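Long-range contacts in 2-oxoglutarate (2OG) and Fe(II)-dependent oxygenase superfamily protein (Arabidopsis thaliana, PDB 6KWB), which probably oxidises the auxin indole-3-acetic acid irreversibly to inactive 2-oxoindole-3-acetic acid, using 2-oxoglutarate and a non-haem iron: residues F174-Q179 and A208-D213; L168-G173 and L223-H228. All blocks are in the same frame, centred on the assembly; numbering follows the deposited sequence.

Contact 1: residues F174-Q179 and A208-D213. With AKG (2-oxoglutaric acid), chain E.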
loop_
_atom_site.group_PDB
_atom_site.type_symbol
_atom_site.label_atom_id
_atom_site.label_comp_id
_atom_site.label_asym_id
_atom_site.label_seq_id
_atom_site.Cartn_x
_atom_site.Cartn_y
_atom_site.Cartn_z
ATOM N N PHE A 174 1.387 -1.093 8.757
ATOM C CA PHE A 174 0.121 -0.718 9.362
ATOM C C PHE A 174 -0.910 -0.632 8.263
ATOM O O PHE A 174 -1.926 -1.345 8.267
ATOM C CB PHE A 174 0.257 0.619 10.098
ATOM C CG PHE A 174 -0.980 1.041 10.838
ATOM C CD1 PHE A 174 -1.872 1.933 10.275
ATOM C CD2 PHE A 174 -1.224 0.578 12.114
ATOM C CE1 PHE A 174 -3.000 2.332 10.964
ATOM C CE2 PHE A 174 -2.348 0.964 12.804
ATOM C CZ PHE A 174 -3.250 1.836 12.232
ATOM N N LEU A 175 -0.578 0.200 7.280
ATOM C CA LEU A 175 -1.522 0.619 6.268
ATOM C C LEU A 175 -0.884 0.670 4.887
ATOM O O LEU A 175 0.224 1.163 4.743
ATOM C CB LEU A 175 -2.058 1.994 6.667
ATOM C CG LEU A 175 -3.110 2.762 5.895
ATOM C CD1 LEU A 175 -3.695 3.768 6.880
ATOM C CD2 LEU A 175 -2.432 3.486 4.765
ATOM N N THR A 176 -1.589 0.209 3.870
ATOM C CA THR A 176 -1.061 0.281 2.516
ATOM C C THR A 176 -2.020 1.011 1.585
ATOM O O THR A 176 -3.223 0.739 1.592
ATOM C CB THR A 176 -0.804 -1.118 1.909
ATOM O OG1 THR A 176 0.106 -1.843 2.734
ATOM C CG2 THR A 176 -0.235 -0.997 0.471
ATOM N N ILE A 177 -1.479 1.919 0.785
ATOM C CA ILE A 177 -2.223 2.579 -0.274
ATOM C C ILE A 177 -1.722 2.059 -1.622
ATOM O O ILE A 177 -0.547 2.165 -1.959
ATOM C CB ILE A 177 -2.055 4.109 -0.196
ATOM C CG1 ILE A 177 -2.494 4.606 1.187
ATOM C CG2 ILE A 177 -2.793 4.807 -1.363
ATOM C CD1 ILE A 177 -2.340 6.073 1.383
ATOM N N LEU A 178 -2.618 1.491 -2.397
ATOM C CA LEU A 178 -2.211 0.833 -3.618
ATOM C C LEU A 178 -2.803 1.541 -4.799
ATOM O O LEU A 178 -4.006 1.759 -4.867
ATOM C CB LEU A 178 -2.639 -0.632 -3.610
ATOM C CG LEU A 178 -2.394 -1.389 -4.900
ATOM C CD1 LEU A 178 -0.901 -1.647 -5.054
ATOM C CD2 LEU A 178 -3.187 -2.683 -4.905
ATOM N N GLN A 179 -1.960 1.926 -5.734
ATOM C CA GLN A 179 -2.467 2.404 -7.007
ATOM C C GLN A 179 -2.349 1.224 -7.999
ATOM O O GLN A 179 -1.288 0.911 -8.510
ATOM C CB GLN A 179 -1.726 3.691 -7.446
ATOM C CG GLN A 179 -2.173 4.231 -8.764
ATOM C CD GLN A 179 -1.453 5.509 -9.196
ATOM O OE1 GLN A 179 -0.854 6.229 -8.399
ATOM N NE2 GLN A 179 -1.438 5.734 -10.487
ATOM N N ALA A 208 -6.719 1.851 -3.596
ATOM C CA ALA A 208 -7.050 0.715 -2.731
ATOM C C ALA A 208 -6.278 0.813 -1.427
ATOM O O ALA A 208 -5.087 1.145 -1.420
ATOM C CB ALA A 208 -6.755 -0.563 -3.418
ATOM N N ILE A 209 -6.968 0.563 -0.322
ATOM C CA ILE A 209 -6.350 0.640 0.985
ATOM C C ILE A 209 -6.435 -0.691 1.665
ATOM O O ILE A 209 -7.497 -1.287 1.671
ATOM C CB ILE A 209 -7.052 1.688 1.868
ATOM C CG1 ILE A 209 -7.189 3.014 1.103
ATOM C CG2 ILE A 209 -6.364 1.812 3.238
ATOM C CD1 ILE A 209 -5.910 3.668 0.781
ATOM N N ASN A 210 -5.342 -1.193 2.226
ATOM C CA ASN A 210 -5.499 -2.364 3.081
ATOM C C ASN A 210 -4.645 -2.245 4.313
ATOM O O ASN A 210 -3.670 -1.473 4.368
ATOM C CB ASN A 210 -5.232 -3.684 2.364
ATOM C CG ASN A 210 -3.908 -3.718 1.730
ATOM O OD1 ASN A 210 -2.883 -3.711 2.411
ATOM N ND2 ASN A 210 -3.899 -3.740 0.413
ATOM N N LEU A 211 -5.022 -3.054 5.291
ATOM C CA LEU A 211 -4.425 -2.991 6.595
ATOM C C LEU A 211 -3.442 -4.123 6.710
ATOM O O LEU A 211 -3.685 -5.183 6.174
ATOM C CB LEU A 211 -5.522 -3.085 7.664
ATOM C CG LEU A 211 -6.391 -1.849 7.908
ATOM C CD1 LEU A 211 -5.552 -0.625 8.284
ATOM C CD2 LEU A 211 -7.247 -1.529 6.705
ATOM N N GLY A 212 -2.319 -3.891 7.379
ATOM C CA GLY A 212 -1.344 -4.945 7.571
ATOM C C GLY A 212 -1.209 -5.392 9.015
ATOM O O GLY A 212 -1.944 -4.937 9.923
ATOM N N ASP A 213 -0.211 -6.242 9.236
ATOM C CA ASP A 213 0.014 -6.897 10.534
ATOM C C ASP A 213 0.138 -5.901 11.670
ATOM O O ASP A 213 -0.399 -6.140 12.742
ATOM C CB ASP A 213 1.257 -7.780 10.470
ATOM C CG ASP A 213 1.126 -8.927 9.437
ATOM O OD1 ASP A 213 -0.017 -9.399 9.191
ATOM O OD2 ASP A 213 2.169 -9.316 8.836
HETATM C C1 AKG E . 2.307 -4.890 -2.761
HETATM O O1 AKG E . 3.176 -4.195 -3.361
HETATM O O2 AKG E . 2.445 -5.207 -1.543
HETATM C C2 AKG E . 1.079 -5.363 -3.507
HETATM O O5 AKG E . 0.326 -6.160 -2.945
HETATM C C3 AKG E . 0.846 -4.832 -4.923
HETATM C C4 AKG E . -0.504 -5.239 -5.504
HETATM C C5 AKG E . -0.457 -5.209 -7.023
HETATM O O3 AKG E . -1.514 -5.237 -7.730
HETATM O O4 AKG E . 0.670 -5.164 -7.584
#
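Thr176 and Asn210 form a hydrogen-bonded pair at the middle of two antiparallel strands, 175-179 and 208-211, whose axes come within 4.7 Å and whose directions differ by 155°. The strands are neighbours in the larger sheet of the double-stranded beta-helix (jelly-roll) core of 2-oxoglutarate oxygenases. Backbone bonds run both ways here: Thr176 N reaches Asn210 O at 2.7 Å, and Asn210 N returns to Thr176 O at 2.9 Å. Leu178 and Ala208 make the next such pair, again with two bonds. Beyond the strands Gly212 N gives a last, almost straight bond to Phe174 O (2.7 Å), just before a helix begins at Asp213.

Between these pairs come the non-hydrogen-bonded ones, Leu175 with Leu211 and Ile177 with Ile209, where CA-H...O contacts such as Ile209 CA to Thr176 O (3.2 Å) take over.

Apolar contacts divide by face. Ile177 and Ile209 lie alongside each other, and the bend at chi2 of Ile209 (-65°) carries its CD1 to 3.6 Å from Ile177 CG1; both lie against helix 106-133. On the other face, Leu178 CB meets Ala208 CB at 4.1 Å. With its CG anti to the backbone N (chi1 174°), Leu178 sends CD1 to 3.6 Å from C3 of 2-oxoglutarate.

Polar side chains share that second face: Thr176 and Asn210 stand side by side, and Thr176 OG1 is hydrogen-bonded to Asp171 OD2. The chemistry separates an aliphatic helix-facing side from a mixed one that meets the cosubstrate's methylenes and supplies, through Thr176, a second-shell partner for the metal ligand Asp171.

Contact 2: residues L168-G173 and L223-H228. With MG (magnesium ion), chain D; AKG (2-oxoglutaric acid), chain E.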
loop_
_atom_site.group_PDB
_atom_site.type_symbol
_atom_site.label_atom_id
_atom_site.label_comp_id
_atom_site.label_asym_id
_atom_site.label_seq_id
_atom_site.Cartn_x
_atom_site.Cartn_y
_atom_site.Cartn_z
ATOM N N LEU A 168 -0.433 -15.818 -1.694
ATOM C CA LEU A 168 -1.298 -15.257 -0.688
ATOM C C LEU A 168 -0.458 -14.762 0.498
ATOM O O LEU A 168 0.479 -15.434 0.920
ATOM C CB LEU A 168 -2.309 -16.333 -0.288
ATOM C CG LEU A 168 -3.402 -16.084 0.737
ATOM C CD1 LEU A 168 -4.363 -15.055 0.153
ATOM C CD2 LEU A 168 -4.144 -17.361 1.069
ATOM N N HIS A 169 -0.751 -13.561 0.991
ATOM C CA HIS A 169 0.079 -12.938 2.017
ATOM C C HIS A 169 -0.564 -11.707 2.697
ATOM O O HIS A 169 -1.611 -11.197 2.249
ATOM C CB HIS A 169 1.408 -12.528 1.407
ATOM C CG HIS A 169 1.293 -11.357 0.491
ATOM N ND1 HIS A 169 0.545 -11.394 -0.666
ATOM C CD2 HIS A 169 1.809 -10.105 0.568
ATOM C CE1 HIS A 169 0.620 -10.219 -1.270
ATOM N NE2 HIS A 169 1.384 -9.420 -0.546
ATOM N N THR A 170 0.072 -11.229 3.772
ATOM C CA THR A 170 -0.371 -10.017 4.438
ATOM C C THR A 170 0.730 -8.971 4.418
ATOM O O THR A 170 1.895 -9.300 4.584
ATOM C CB THR A 170 -0.717 -10.253 5.899
ATOM O OG1 THR A 170 0.486 -10.531 6.620
ATOM C CG2 THR A 170 -1.768 -11.364 6.060
ATOM N N ASP A 171 0.381 -7.706 4.267
ATOM C CA ASP A 171 1.410 -6.678 4.372
ATOM C C ASP A 171 1.905 -6.595 5.832
ATOM O O ASP A 171 1.156 -6.842 6.781
ATOM C CB ASP A 171 0.884 -5.333 3.868
ATOM C CG ASP A 171 0.470 -5.382 2.399
ATOM O OD1 ASP A 171 0.955 -6.259 1.651
ATOM O OD2 ASP A 171 -0.318 -4.514 1.978
ATOM N N SER A 172 3.178 -6.306 6.039
ATOM C CA SER A 172 3.675 -6.374 7.411
ATOM C C SER A 172 3.462 -5.044 8.157
ATOM O O SER A 172 3.568 -4.986 9.379
ATOM C CB SER A 172 5.149 -6.766 7.438
ATOM O OG SER A 172 5.949 -5.738 6.895
ATOM N N GLY A 173 3.166 -3.980 7.414
ATOM C CA GLY A 173 3.040 -2.661 8.004
ATOM C C GLY A 173 1.675 -2.371 8.569
ATOM O O GLY A 173 0.885 -3.269 8.822
ATOM N N LEU A 223 -8.446 -4.820 14.041
ATOM C CA LEU A 223 -8.252 -4.533 12.634
ATOM C C LEU A 223 -7.775 -5.771 11.891
ATOM O O LEU A 223 -6.871 -6.474 12.347
ATOM C CB LEU A 223 -7.244 -3.379 12.474
ATOM C CG LEU A 223 -7.770 -2.087 13.098
ATOM C CD1 LEU A 223 -6.696 -0.979 13.192
ATOM C CD2 LEU A 223 -8.963 -1.611 12.315
ATOM N N CYS A 224 -8.361 -6.025 10.729
ATOM C CA CYS A 224 -8.039 -7.214 9.967
ATOM C C CYS A 224 -6.840 -7.039 9.032
ATOM O O CYS A 224 -6.849 -6.182 8.138
ATOM C CB CYS A 224 -9.257 -7.646 9.162
ATOM S SG CYS A 224 -8.842 -8.962 8.017
ATOM N N ASN A 225 -5.791 -7.831 9.235
ATOM C CA ASN A 225 -4.677 -7.802 8.281
ATOM C C ASN A 225 -5.011 -8.729 7.103
ATOM O O ASN A 225 -4.778 -9.942 7.148
ATOM C CB ASN A 225 -3.349 -8.173 8.957
ATOM C CG ASN A 225 -3.432 -9.472 9.734
ATOM O OD1 ASN A 225 -4.505 -10.031 9.896
ATOM N ND2 ASN A 225 -2.294 -9.949 10.223
ATOM N N VAL A 226 -5.611 -8.149 6.069
ATOM C CA VAL A 226 -6.197 -8.932 5.008
ATOM C C VAL A 226 -5.149 -9.801 4.273
ATOM O O VAL A 226 -4.000 -9.380 4.033
ATOM C CB VAL A 226 -6.944 -8.007 4.008
ATOM C CG1 VAL A 226 -6.006 -7.017 3.383
ATOM C CG2 VAL A 226 -7.646 -8.817 2.922
ATOM N N LYS A 227 -5.540 -11.030 3.939
ATOM C CA LYS A 227 -4.706 -11.854 3.079
ATOM C C LYS A 227 -5.114 -11.617 1.642
ATOM O O LYS A 227 -6.282 -11.717 1.272
ATOM C CB LYS A 227 -4.803 -13.339 3.402
ATOM C CG LYS A 227 -4.393 -13.758 4.796
ATOM C CD LYS A 227 -5.022 -15.111 5.111
ATOM C CE LYS A 227 -4.544 -15.686 6.421
ATOM N NZ LYS A 227 -3.308 -16.513 6.288
ATOM N N HIS A 228 -4.127 -11.308 0.827
ATOM C CA HIS A 228 -4.411 -11.024 -0.545
ATOM C C HIS A 228 -3.390 -11.668 -1.480
ATOM O O HIS A 228 -2.307 -12.094 -1.074
ATOM C CB HIS A 228 -4.485 -9.504 -0.764
ATOM C CG HIS A 228 -3.283 -8.751 -0.279
ATOM N ND1 HIS A 228 -3.062 -8.485 1.054
ATOM C CD2 HIS A 228 -2.248 -8.195 -0.949
ATOM C CE1 HIS A 228 -1.938 -7.800 1.187
ATOM N NE2 HIS A 228 -1.423 -7.611 -0.015
HETATM MG MG MG D . 0.789 -6.459 -0.551
HETATM C C1 AKG E . 2.307 -4.890 -2.761
HETATM O O1 AKG E . 3.176 -4.195 -3.361
HETATM O O2 AKG E . 2.445 -5.207 -1.543
HETATM C C2 AKG E . 1.079 -5.363 -3.507
HETATM O O5 AKG E . 0.326 -6.160 -2.945
HETATM C C3 AKG E . 0.846 -4.832 -4.923
HETATM C C4 AKG E . -0.504 -5.239 -5.504
HETATM C C5 AKG E . -0.457 -5.209 -7.023
HETATM O O3 AKG E . -1.514 -5.237 -7.730
HETATM O O4 AKG E . 0.670 -5.164 -7.584
#
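Asp171 and His228 meet at the magnesium ion, which probably occupies the place of the catalytic iron. Asp171 OD1 binds the metal at 2.2 Å and His228 NE2 at 2.5 Å, while O2 and O5 of 2-oxoglutarate chelate it. The carboxylate and imidazole planes are nearly perpendicular (82°), with the metal in the His228 ring plane. His169 NE2 stands 3.0 Å from the magnesium, too far to count as a bond in this model, though His169 is a ligand in a structure of this protein. The three residues are the HxD...H facial triad of this oxygenase family.

The two imidazoles lie obliquely, planes at 51°, with His228 CE1 over one face of His169. With an alanine at His169, the metal would probably lose the third side chain of its triad, and a gap would open beside the His228 ring.

Behind the rings, His169 and His228 are a hydrogen-bonded antiparallel pair: His228 N to His169 O at 2.9 Å and His169 N to His228 O at 3.0 Å. With CG of His228 between the backbone N and the carbonyl carbon (chi1 53°), its ND1 gives a hydrogen bond to Val226 O (3.2 Å), which, with the metal on NE2, helps fix the ring's rotation. Farther out, Leu168 CD1 packs on Lys227 CB at 3.7 Å, and Thr170 CG2 rests near Asn225 O at 3.5 Å.

Thr170 and Asn225 both hydrogen-bond to Asp213, the first residue of helix 213-218. Val226 and Lys227 touch strand 187-190, so the pairing joins the metal site to both the smaller sheet and that helix.

Overall arrangement
From the N terminus, the chain leaves strand 164-169 through 168-173, the first half of contact 2, and runs directly into 174-179, the first half of contact 1. After 28 residues, which include strands 187-190 and 197-199, 208-213 returns and closes the inner loop. Helix 213-218 follows, and then 223-228 comes back to 168-173, so contact 1 is nested inside the loop that contact 2 closes. Contact 1 belongs to the larger sheet and contact 2 to the edge of the smaller one, the two sheets of the double-stranded beta-helix core. Their centres are 8 Å apart, and both touch 2-oxoglutarate.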